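Local coordinates for protein LbaCas13a H328A (C2c2) (Lachnospiraceae bacterium NK4A179, PDB 5WLH) that binds its CRISPR guide RNA as a Cas13a effector and, as the family does, probably cleaves target RNA once guided to it, at residues A454-E462 and L473-I484. Residues are numbered along the deposited sequence; the frame is centred on the assembly and turned at random.
Sequences AVYNYAMDE and LGKISEEYLSGI
Tyr480 lays its ring over one face of the Tyr458 ring, in a face-to-face stack with centroids 3.8 Å apart and planes tilted by 25°. CD1 of Tyr458 sits over the centre of the Tyr480 ring. The long directions of the two side chains cross at about a right angle, while the ring planes stay close to parallel. CG of Tyr480 is anti to its carbonyl carbon (chi1 -60°), which turns the ring toward Tyr458. CB of Asn457 lies over the other face of Tyr458, so that ring is held between two neighbours. An alanine in place of Tyr480 would probably leave this face of Tyr458 without its stacking partner and the Tyr458 ring freer to shift. Ile484 also packs on Tyr458: Ile484 CG1 lies 3.8 Å from Tyr458 CE2. Phe258 of strand 258-260 touches both residues.

The contact closes the C-terminal end of helix 429-458. Ala459 is the first residue to leave helical geometry, and the chain 473-484, which leads from strand 470-472 to helix 486-517, wraps across this end. Two backbone bonds tie it there. Ser477 N donates to Tyr458 O at 2.8 Å in a nearly straight bond. Gly474 N donates to Ala459 O at 2.7 Å in a more bent bond, 135° at the hydrogen. Gly474 has backbone angles at which a CB would jam against the preceding carbonyl.

Beyond the helix, a water accepts from Asp461 N and donates to Lys475 O. The Lys475 chain bends at chi3 and chi4 and brings NZ to 3.1 Å from Glu462 OE1, a salt bridge; NZ also bonds to Glu472 O. Lys468 also pairs with Glu462 OE1, while Glu462 OE2 accepts from Glu472 N. Met460 is bent at chi2 and chi3, and Met460 CE lies 3.6 Å from Leu473 CG.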
# COMPACT_ATOMS: atom_id res chain seq x y z
N ALA A 454 -14.36 15.10 2.75
CA ALA A 454 -15.36 15.70 1.86
C ALA A 454 -15.23 17.23 1.80
O ALA A 454 -15.31 17.82 0.71
CB ALA A 454 -16.77 15.29 2.30
N VAL A 455 -15.01 17.88 2.94
CA VAL A 455 -14.90 19.34 2.95
C VAL A 455 -13.68 19.79 2.16
O VAL A 455 -13.75 20.70 1.33
CB VAL A 455 -14.85 19.87 4.39
CG1 VAL A 455 -14.46 21.35 4.42
CG2 VAL A 455 -16.17 19.64 5.08
N TYR A 456 -12.53 19.14 2.40
CA TYR A 456 -11.31 19.53 1.72
C TYR A 456 -11.44 19.40 0.21
O TYR A 456 -10.97 20.26 -0.55
CB TYR A 456 -10.14 18.67 2.18
CG TYR A 456 -8.85 19.02 1.47
CD1 TYR A 456 -8.19 20.21 1.75
CD2 TYR A 456 -8.29 18.17 0.52
CE1 TYR A 456 -7.01 20.54 1.11
CE2 TYR A 456 -7.10 18.49 -0.12
CZ TYR A 456 -6.48 19.69 0.18
OH TYR A 456 -5.30 20.04 -0.43
N ASN A 457 -12.03 18.31 -0.25
CA ASN A 457 -12.03 18.05 -1.68
C ASN A 457 -13.13 18.81 -2.40
O ASN A 457 -12.95 19.19 -3.56
CB ASN A 457 -12.16 16.55 -1.92
CG ASN A 457 -10.84 15.84 -1.69
OD1 ASN A 457 -9.95 15.91 -2.53
ND2 ASN A 457 -10.68 15.23 -0.53
N TYR A 458 -14.25 19.06 -1.74
CA TYR A 458 -15.42 19.57 -2.42
C TYR A 458 -15.98 20.87 -1.88
O TYR A 458 -16.91 21.41 -2.50
CB TYR A 458 -16.53 18.51 -2.42
CG TYR A 458 -16.09 17.19 -3.02
CD1 TYR A 458 -15.40 17.15 -4.23
CD2 TYR A 458 -16.37 16.00 -2.37
CE1 TYR A 458 -15.00 15.95 -4.78
CE2 TYR A 458 -15.96 14.78 -2.92
CZ TYR A 458 -15.28 14.78 -4.11
OH TYR A 458 -14.88 13.59 -4.67
N ALA A 459 -15.47 21.40 -0.77
CA ALA A 459 -16.04 22.63 -0.22
C ALA A 459 -14.97 23.68 0.08
O ALA A 459 -15.16 24.54 0.93
CB ALA A 459 -16.86 22.34 1.04
N MET A 460 -13.83 23.63 -0.64
CA MET A 460 -12.74 24.58 -0.44
C MET A 460 -12.26 25.14 -1.77
O MET A 460 -11.08 25.42 -1.93
CB MET A 460 -11.59 23.93 0.33
CG MET A 460 -12.00 23.40 1.70
SD MET A 460 -12.41 24.68 2.90
CE MET A 460 -10.81 25.43 3.22
N ASP A 461 -13.17 25.24 -2.74
CA ASP A 461 -12.84 25.75 -4.07
C ASP A 461 -12.00 27.03 -4.03
O ASP A 461 -11.05 27.19 -4.82
CB ASP A 461 -14.16 26.02 -4.81
CG ASP A 461 -14.14 25.59 -6.24
OD1 ASP A 461 -13.21 26.00 -6.97
OD2 ASP A 461 -15.08 24.86 -6.63
N GLU A 462 -12.33 27.96 -3.16
CA GLU A 462 -11.69 29.27 -3.23
C GLU A 462 -10.30 29.30 -2.60
O GLU A 462 -9.70 30.37 -2.50
CB GLU A 462 -12.62 30.32 -2.60
CG GLU A 462 -14.06 30.14 -3.09
CD GLU A 462 -14.85 31.43 -3.25
OE1 GLU A 462 -15.68 31.51 -4.19
OE2 GLU A 462 -14.67 32.35 -2.44
N LEU A 473 -14.80 29.88 2.45
CA LEU A 473 -14.41 28.48 2.54
C LEU A 473 -15.49 27.68 3.25
O LEU A 473 -16.20 28.19 4.12
CB LEU A 473 -13.07 28.36 3.28
CG LEU A 473 -11.83 28.84 2.53
CD1 LEU A 473 -11.81 28.24 1.13
CD2 LEU A 473 -11.74 30.38 2.47
N GLY A 474 -15.63 26.41 2.86
CA GLY A 474 -16.58 25.54 3.51
C GLY A 474 -17.94 25.51 2.87
O GLY A 474 -18.89 25.02 3.50
N LYS A 475 -18.10 26.08 1.68
CA LYS A 475 -19.35 26.00 0.94
C LYS A 475 -19.16 24.96 -0.14
O LYS A 475 -18.13 24.96 -0.83
CB LYS A 475 -19.76 27.35 0.34
CG LYS A 475 -18.79 27.95 -0.64
CD LYS A 475 -19.53 28.88 -1.61
CE LYS A 475 -18.73 30.14 -1.88
NZ LYS A 475 -17.32 29.82 -2.20
N ILE A 476 -20.13 24.06 -0.28
CA ILE A 476 -19.97 22.93 -1.19
C ILE A 476 -20.01 23.42 -2.63
O ILE A 476 -20.93 24.15 -3.03
CB ILE A 476 -21.04 21.87 -0.93
CG1 ILE A 476 -20.96 21.40 0.53
CG2 ILE A 476 -20.89 20.71 -1.95
CD1 ILE A 476 -21.96 20.32 0.89
N SER A 477 -18.98 23.05 -3.40
CA SER A 477 -18.91 23.37 -4.82
C SER A 477 -20.16 22.89 -5.54
O SER A 477 -20.76 21.87 -5.17
CB SER A 477 -17.69 22.71 -5.46
OG SER A 477 -16.55 23.54 -5.35
N GLU A 478 -20.53 23.60 -6.61
CA GLU A 478 -21.82 23.38 -7.26
C GLU A 478 -21.98 21.94 -7.75
O GLU A 478 -23.07 21.37 -7.66
CB GLU A 478 -21.98 24.36 -8.43
CG GLU A 478 -23.32 24.27 -9.15
CD GLU A 478 -23.33 23.25 -10.28
OE1 GLU A 478 -22.36 23.23 -11.07
OE2 GLU A 478 -24.30 22.46 -10.37
N GLU A 479 -20.91 21.35 -8.28
CA GLU A 479 -21.02 20.01 -8.85
C GLU A 479 -21.28 18.94 -7.80
O GLU A 479 -21.68 17.83 -8.16
CB GLU A 479 -19.75 19.64 -9.64
CG GLU A 479 -19.18 20.75 -10.50
CD GLU A 479 -18.19 21.63 -9.75
OE1 GLU A 479 -18.62 22.64 -9.15
OE2 GLU A 479 -16.97 21.32 -9.77
N TYR A 480 -21.05 19.24 -6.52
CA TYR A 480 -21.17 18.26 -5.44
C TYR A 480 -22.36 18.51 -4.53
O TYR A 480 -22.58 17.74 -3.60
CB TYR A 480 -19.86 18.21 -4.64
CG TYR A 480 -18.74 17.81 -5.56
CD1 TYR A 480 -18.59 16.49 -5.98
CD2 TYR A 480 -17.88 18.77 -6.08
CE1 TYR A 480 -17.59 16.13 -6.85
CE2 TYR A 480 -16.87 18.42 -6.95
CZ TYR A 480 -16.73 17.10 -7.33
OH TYR A 480 -15.73 16.75 -8.20
N LEU A 481 -23.16 19.56 -4.78
CA LEU A 481 -24.30 19.80 -3.90
C LEU A 481 -25.29 18.66 -3.97
O LEU A 481 -25.99 18.38 -2.99
CB LEU A 481 -24.99 21.11 -4.27
CG LEU A 481 -24.35 22.38 -3.71
CD1 LEU A 481 -25.00 23.59 -4.37
CD2 LEU A 481 -24.47 22.43 -2.19
N SER A 482 -25.36 17.98 -5.11
CA SER A 482 -26.25 16.85 -5.27
C SER A 482 -25.63 15.53 -4.82
O SER A 482 -26.25 14.48 -5.00
CB SER A 482 -26.70 16.74 -6.73
OG SER A 482 -27.62 17.78 -7.03
N GLY A 483 -24.43 15.57 -4.26
CA GLY A 483 -23.87 14.42 -3.59
C GLY A 483 -22.64 13.86 -4.30
O GLY A 483 -22.27 14.27 -5.39
N ILE A 484 -22.03 12.91 -3.61
CA ILE A 484 -20.75 12.30 -3.97
C ILE A 484 -21.00 10.89 -4.49
O ILE A 484 -21.75 10.12 -3.88
CB ILE A 484 -19.82 12.26 -2.75
CG1 ILE A 484 -19.56 13.67 -2.21
CG2 ILE A 484 -18.50 11.55 -3.11
CD1 ILE A 484 -19.00 13.66 -0.78
O HOH W 1 -16.14 25.73 -2.41